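Local coordinates for protein cycloalternan-forming enzyme (Listeria monocytogenes serovar 1/2a, PDB 5F7U) that is a multidomain carbohydrate-active enzyme of glycoside hydrolase family 31, built around a TIM barrel and carrying a family 6 carbohydrate-binding module, at residues Glu475-Met478 with Gly482-Ala485; Ile505-Thr510 with Asp516-Gln521. The protein carries 1 engineered substitution. All blocks are in the same frame, centred on the assembly; numbering follows the deposited sequence.

Contact 1: residues Glu475-Met478 with Gly482-Ala485; sequences EEYM and GYSA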
# COMPACT_ATOMS: atom_id res chain seq x y z
N GLU A 475 4.84 29.80 21.56
CA GLU A 475 3.48 30.13 21.15
C GLU A 475 3.33 31.61 20.84
O GLU A 475 2.75 31.98 19.81
CB GLU A 475 2.47 29.71 22.22
CG GLU A 475 1.05 29.92 21.72
CD GLU A 475 -0.02 29.45 22.67
OE1 GLU A 475 -0.98 30.21 22.90
OE2 GLU A 475 0.10 28.33 23.19
N GLU A 476 3.83 32.47 21.74
CA GLU A 476 3.76 33.91 21.53
C GLU A 476 4.44 34.32 20.22
O GLU A 476 3.88 35.10 19.45
CB GLU A 476 4.35 34.66 22.72
CG GLU A 476 4.10 36.17 22.68
CD GLU A 476 4.47 36.87 23.98
OE1 GLU A 476 4.71 36.18 25.00
OE2 GLU A 476 4.51 38.13 23.98
N TYR A 477 5.62 33.76 19.96
CA TYR A 477 6.36 34.00 18.72
C TYR A 477 5.59 33.52 17.48
O TYR A 477 5.46 34.26 16.49
CB TYR A 477 7.75 33.35 18.77
CG TYR A 477 8.60 33.61 17.54
CD1 TYR A 477 9.11 34.90 17.28
CD2 TYR A 477 8.90 32.58 16.64
CE1 TYR A 477 9.90 35.14 16.16
CE2 TYR A 477 9.68 32.82 15.51
CZ TYR A 477 10.17 34.10 15.27
OH TYR A 477 10.95 34.36 14.17
N MET A 478 5.11 32.28 17.55
CA MET A 478 4.37 31.65 16.46
C MET A 478 3.17 32.50 16.03
O MET A 478 2.98 32.75 14.84
CB MET A 478 3.93 30.26 16.90
CG MET A 478 3.32 29.41 15.81
SD MET A 478 2.89 27.83 16.57
CE MET A 478 2.21 26.99 15.16
N GLY A 482 2.62 35.07 12.48
CA GLY A 482 1.61 34.52 11.58
C GLY A 482 2.03 33.16 11.06
O GLY A 482 1.75 32.82 9.91
N TYR A 483 2.70 32.37 11.91
CA TYR A 483 3.19 31.05 11.53
C TYR A 483 2.15 29.95 11.74
O TYR A 483 2.31 28.83 11.24
CB TYR A 483 4.47 30.70 12.28
CG TYR A 483 5.72 31.45 11.84
CD1 TYR A 483 5.76 32.18 10.64
CD2 TYR A 483 6.89 31.39 12.61
CE1 TYR A 483 6.92 32.83 10.23
CE2 TYR A 483 8.06 32.04 12.21
CZ TYR A 483 8.06 32.76 11.03
OH TYR A 483 9.21 33.40 10.63
N SER A 484 1.09 30.28 12.47
CA SER A 484 -0.11 29.45 12.50
C SER A 484 -0.93 29.69 11.24
O SER A 484 -0.69 30.66 10.51
CB SER A 484 -0.95 29.88 13.69
OG SER A 484 -1.29 31.24 13.58
N ALA A 485 -1.93 28.83 11.00
CA ALA A 485 -3.02 29.21 10.11
C ALA A 485 -3.92 30.22 10.85
O ALA A 485 -3.81 30.41 12.07
CB ALA A 485 -3.82 27.99 9.68
O HOH W 1 12.12 32.30 12.18

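Contact 2: residues Ile505-Thr510 with Asp516-Gln521; sequences ILLDFT and DWWTSQ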
# COMPACT_ATOMS: atom_id res chain seq x y z
N ILE A 505 -2.08 24.71 18.44
CA ILE A 505 -1.98 25.56 17.27
C ILE A 505 -1.20 24.82 16.18
O ILE A 505 -0.03 24.46 16.36
CB ILE A 505 -1.32 26.92 17.63
CG1 ILE A 505 -2.14 27.63 18.72
CG2 ILE A 505 -1.20 27.81 16.40
CD1 ILE A 505 -1.45 28.85 19.32
N LEU A 506 -1.85 24.57 15.04
CA LEU A 506 -1.15 23.94 13.92
C LEU A 506 -0.13 24.87 13.29
O LEU A 506 -0.37 26.07 13.14
CB LEU A 506 -2.14 23.53 12.83
CG LEU A 506 -3.08 22.36 13.05
CD1 LEU A 506 -3.75 22.07 11.71
CD2 LEU A 506 -2.30 21.12 13.51
N LEU A 507 1.03 24.32 12.94
CA LEU A 507 2.01 25.05 12.15
C LEU A 507 1.51 25.09 10.71
O LEU A 507 1.10 24.07 10.15
CB LEU A 507 3.39 24.37 12.23
CG LEU A 507 4.65 25.06 11.67
CD1 LEU A 507 4.78 24.96 10.15
CD2 LEU A 507 4.75 26.51 12.15
N ASP A 508 1.51 26.28 10.11
CA ASP A 508 1.09 26.38 8.72
C ASP A 508 2.20 25.93 7.78
O ASP A 508 3.09 26.72 7.43
CB ASP A 508 0.64 27.81 8.40
CG ASP A 508 0.18 27.98 6.95
OD1 ASP A 508 0.23 27.01 6.15
OD2 ASP A 508 -0.27 29.11 6.63
N PHE A 509 2.15 24.66 7.36
CA PHE A 509 3.17 24.09 6.47
C PHE A 509 3.16 24.64 5.05
O PHE A 509 4.06 24.34 4.27
CB PHE A 509 3.18 22.54 6.53
CG PHE A 509 3.77 22.03 7.81
CD1 PHE A 509 5.15 21.89 7.95
CD2 PHE A 509 2.95 21.75 8.90
CE1 PHE A 509 5.70 21.45 9.15
CE2 PHE A 509 3.49 21.30 10.10
CZ PHE A 509 4.88 21.16 10.22
N THR A 510 2.20 25.51 4.74
CA THR A 510 2.19 26.22 3.44
C THR A 510 3.09 27.46 3.48
O THR A 510 3.37 28.07 2.43
CB THR A 510 0.77 26.62 2.95
OG1 THR A 510 0.26 27.76 3.66
CG2 THR A 510 -0.22 25.46 3.03
N ASP A 516 10.57 26.82 8.01
CA ASP A 516 11.97 27.06 8.35
C ASP A 516 12.16 27.24 9.86
O ASP A 516 13.09 26.66 10.42
CB ASP A 516 12.54 28.25 7.57
CG ASP A 516 12.74 27.94 6.07
OD1 ASP A 516 12.81 26.74 5.68
OD2 ASP A 516 12.82 28.90 5.27
N TRP A 517 11.28 28.00 10.50
CA TRP A 517 11.33 28.19 11.95
C TRP A 517 11.11 26.88 12.69
O TRP A 517 11.91 26.48 13.50
CB TRP A 517 10.31 29.22 12.43
CG TRP A 517 10.20 29.23 13.90
CD1 TRP A 517 11.18 29.60 14.80
CD2 TRP A 517 9.07 28.83 14.69
NE1 TRP A 517 10.72 29.44 16.08
CE2 TRP A 517 9.43 28.98 16.05
CE3 TRP A 517 7.78 28.36 14.37
CZ2 TRP A 517 8.54 28.69 17.10
CZ3 TRP A 517 6.89 28.06 15.42
CH2 TRP A 517 7.28 28.23 16.77
N TRP A 518 10.00 26.21 12.39
CA TRP A 518 9.63 24.97 13.08
C TRP A 518 10.76 23.94 12.99
O TRP A 518 11.18 23.37 14.01
CB TRP A 518 8.37 24.42 12.44
CG TRP A 518 7.72 23.29 13.16
CD1 TRP A 518 7.87 21.95 12.90
CD2 TRP A 518 6.73 23.39 14.20
NE1 TRP A 518 7.06 21.20 13.74
CE2 TRP A 518 6.34 22.06 14.54
CE3 TRP A 518 6.13 24.47 14.88
CZ2 TRP A 518 5.38 21.78 15.53
CZ3 TRP A 518 5.17 24.20 15.87
CH2 TRP A 518 4.80 22.85 16.18
N THR A 519 11.27 23.73 11.77
CA THR A 519 12.35 22.79 11.53
C THR A 519 13.67 23.24 12.18
O THR A 519 14.41 22.40 12.69
CB THR A 519 12.54 22.46 10.05
OG1 THR A 519 12.87 23.64 9.32
CG2 THR A 519 11.27 21.78 9.46
N SER A 520 13.94 24.55 12.20
CA SER A 520 15.17 25.06 12.85
C SER A 520 15.26 24.63 14.33
O SER A 520 16.36 24.43 14.86
CB SER A 520 15.32 26.59 12.73
OG SER A 520 14.43 27.29 13.58
N GLN A 521 14.11 24.47 14.98
CA GLN A 521 14.05 24.11 16.39
C GLN A 521 14.48 22.67 16.61
O GLN A 521 14.91 22.30 17.70
CB GLN A 521 12.63 24.30 16.95
CG GLN A 521 12.13 25.74 16.88
CD GLN A 521 10.76 25.87 17.51
OE1 GLN A 521 9.80 25.28 17.03
NE2 GLN A 521 10.68 26.62 18.60

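Contact 1: residues Glu475-Met478 with Gly482-Ala485
This contact is a helix C-cap with side-chain packing beside it. It closes helix 469-481, which comes between barrel strands 452-457 and 534-536 in the chain, within the TIM-barrel domain. Gly482 is the first residue to leave the helical conformation. Its positive phi turns the chain back, and the end of the helix forms a Schellman motif. The bond of this motif that crosses the contact runs from Tyr483 N to Met478 O at 3.0 Å. It is close to straight, with an N-H...O angle of 161°, and the donor sits nearly in line with the carbonyl.

Two side-chain pairs flank this bond. Met478 runs out as a fully extended chain, its CG anti to the backbone N (chi1 -172°). Its CG meets Tyr483 CB at 3.9 Å, and its far end continues into a buried layer with Leu461, Ile505 and Trp518. The second pair is aromatic. The rings of Tyr477 and Tyr483 are turned steeply, their planes at 81° and their centroids 5.8 Å apart. They meet through one carbon each, Tyr477 CE2 to Tyr483 CE2 at 3.8 Å. The two hydroxyls end near each other, with Tyr477 OH 4.1 Å from Tyr483 OH. A water lies 3.1 Å from Tyr477 OH and makes a weak, longer contact with Tyr483 OH. Tyr477 also packs edge-to-face with Trp517.

Past the cap, Ser484 OG donates to Ala485 O at 3.1 Å, from well above the carbonyl plane. Ser484 N is buried here and has no partner in the model.

The chemistry is divided. This backbone bond helps fix the turn, apolar carbon contacts set Met478 and Tyr477 against the Tyr483 side chain, and the Tyr477 hydroxyl, and weakly that of Tyr483, meets a water.

Contact 2: residues Ile505-Thr510 with Asp516-Gln521
Leu507 lies over the six-membered ring of Trp518. Its CB stands 4.0 Å from the centroid of that Trp518 ring and 18° off the normal, a CH-pi contact. Its CG comes closest, 3.6 Å from Trp518 CE3, over the rim of the indole. The CG is anti to the backbone N (chi1 -170°), which carries the isobutyl group along the indole toward helix 512-520. From there Leu507 CD2 also reaches the edge of Trp517, 4.2 Å from CE3.

Phe509 comes to the same face of Trp518, farther along. It points its edge at the five-membered ring, with planes at 77° and CZ 4.1 Å from Trp518 CD1. Leu507 CD1 covers the centre of one face of Phe509; the leucine thus meets three aromatic side chains.

The indole nitrogens bond outside: Trp518 NE1 to Tyr570 OH, and Trp517 NE1 to Gly422 O. Asp508 OD1 accepts from Thr510 N at 2.8 Å, an Asx turn, and also from Thr510 OG1.

This is apolar core packing between a strand-to-helix loop and the helix that follows it, within the segment joining two successive strands of the family 31 TIM barrel.

How the contacts relate
The two contacts follow one another in the chain, with centres about 9 Å apart, and they touch directly. Tyr483 O of contact 1 lies 2.9 Å from Asp508 N of contact 2, probably a hydrogen bond, which joins the turn after helix 469-481 to the loop before helix 512-520. Packing adds to it: Ser484 CB is 3.4 Å from Ile505 CG2, and Tyr483 O is 3.5 Å from Leu507 CD2. Contact 2 is buried, whereas contact 1 is only partly so. Both lie back from bound sugar: the side chain of Trp518 is about 12 Å from a bound alpha-D-glucopyranose, and that of Tyr477 about 14 Å from one, not necessarily the same.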